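Local atomic coordinates of lantibiotic dehydratase (Microbispora corallina, PDB entry 5EHK), a protein that probably dehydrates serine and threonine residues of the NAI-107 precursor peptide, using glutamyl-tRNA as the source of the activating glutamate. Residues 606-609 with 610-613. Residues are numbered along the deposited sequence; the frame is centred on the assembly and turned at random.
Sequences IPLD and ELGV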
loop_
_atom_site.group_PDB
_atom_site.type_symbol
_atom_site.label_atom_id
_atom_site.label_comp_id
_atom_site.label_asym_id
_atom_site.label_seq_id
_atom_site.Cartn_x
_atom_site.Cartn_y
_atom_site.Cartn_z
ATOM N N ILE A 606 31.701 20.279 13.317
ATOM C CA ILE A 606 31.998 19.124 12.464
ATOM C C ILE A 606 31.232 19.265 11.146
ATOM O O ILE A 606 30.034 19.001 11.071
ATOM C CB ILE A 606 31.843 17.738 13.188
ATOM C CG1 ILE A 606 32.220 16.560 12.289
ATOM C CG2 ILE A 606 30.486 17.545 13.758
ATOM C CD1 ILE A 606 31.731 15.274 12.836
ATOM N N PRO A 607 31.941 19.704 10.094
ATOM C CA PRO A 607 31.266 20.287 8.935
ATOM C C PRO A 607 30.444 19.249 8.182
ATOM O O PRO A 607 30.881 18.120 7.939
ATOM C CB PRO A 607 32.434 20.773 8.049
ATOM C CG PRO A 607 33.676 20.610 8.886
ATOM C CD PRO A 607 33.366 19.477 9.812
ATOM N N LEU A 608 29.244 19.660 7.809
ATOM C CA LEU A 608 28.313 18.814 7.081
ATOM C C LEU A 608 28.928 18.120 5.853
ATOM O O LEU A 608 28.702 16.927 5.638
ATOM C CB LEU A 608 27.116 19.663 6.676
ATOM C CG LEU A 608 25.951 19.007 5.992
ATOM C CD1 LEU A 608 25.604 17.800 6.835
ATOM C CD2 LEU A 608 24.841 20.011 6.024
ATOM N N ASP A 609 29.723 18.844 5.066
ATOM C CA ASP A 609 30.242 18.272 3.826
ATOM C C ASP A 609 31.319 17.228 4.059
ATOM O O ASP A 609 31.853 16.683 3.107
ATOM C CB ASP A 609 30.730 19.342 2.832
ATOM C CG ASP A 609 31.871 20.223 3.380
ATOM O OD1 ASP A 609 32.628 19.812 4.305
ATOM O OD2 ASP A 609 32.010 21.356 2.856
ATOM N N GLU A 610 31.646 16.964 5.321
ATOM C CA GLU A 610 32.613 15.924 5.638
ATOM C C GLU A 610 31.924 14.616 5.979
ATOM O O GLU A 610 32.588 13.616 6.275
ATOM C CB GLU A 610 33.518 16.330 6.788
ATOM C CG GLU A 610 34.347 17.571 6.549
ATOM C CD GLU A 610 35.362 17.822 7.684
ATOM O OE1 GLU A 610 35.484 16.956 8.603
ATOM O OE2 GLU A 610 36.028 18.888 7.656
ATOM N N LEU A 611 30.595 14.627 5.941
ATOM C CA LEU A 611 29.812 13.489 6.384
ATOM C C LEU A 611 29.347 12.570 5.239
ATOM O O LEU A 611 29.025 13.033 4.164
ATOM C CB LEU A 611 28.640 13.988 7.222
ATOM C CG LEU A 611 29.088 14.729 8.481
ATOM C CD1 LEU A 611 27.908 15.183 9.360
ATOM C CD2 LEU A 611 30.042 13.821 9.272
ATOM N N GLY A 612 29.316 11.264 5.492
ATOM C CA GLY A 612 28.867 10.280 4.525
ATOM C C GLY A 612 27.915 9.264 5.146
ATOM O O GLY A 612 27.734 9.218 6.371
ATOM N N VAL A 613 27.241 8.488 4.308
ATOM C CA VAL A 613 26.318 7.485 4.806
ATOM C C VAL A 613 26.671 6.138 4.160
ATOM O O VAL A 613 26.855 6.061 2.941
ATOM C CB VAL A 613 24.853 7.869 4.508
ATOM C CG1 VAL A 613 23.894 6.939 5.232
ATOM C CG2 VAL A 613 24.567 9.305 4.902
#
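Glu610 reaches back across the pyrrolidine ring of Pro607, and its carboxylate ends up against CG and CD of that ring. The carboxylate carbon CD of Glu610 lies 3.4 Å from CD of Pro607, and OE1 and OE2 come up to the same two ring carbons. With CG opposite the backbone carbonyl carbon (chi1 -60°) and the rest of the chain extended, the acid group is carried out to Pro607. There OE1 is hydrogen-bonded to His624 of strand 620-624, so the far end of the side chain is tied to the sheet. Asp609 sends its carboxylate to the side of the Glu610 chain, with OD1 3.6 Å from CG of Glu610. The two carboxylate planes are only 11° apart; Arg245, salt-bridged to Asp609 OD1 and a weak, long ion pair for Glu610 OE2, probably eases the repulsion between them. Residues 608-610 form a short 3-10 turn, in the link that leads from strand 604-605, at one edge of a mixed sheet, into strand 611-615 near its other edge. Two successive i to i+3 bonds hold it: Glu610 N to Pro607 O and Leu611 N to Leu608 O, each 3.0 Å long. On the buried side, Leu611 divides its two methyls between neighbours: CD2 meets CD1 of Ile606 at 4.2 Å, while CD1 faces CD1 of Leu608 at 4.3 Å. Leu652 of helix 647-656 packs on both Leu608 and Leu611, and Ile593 of strand 591-595 touches both Ile606 and Leu611.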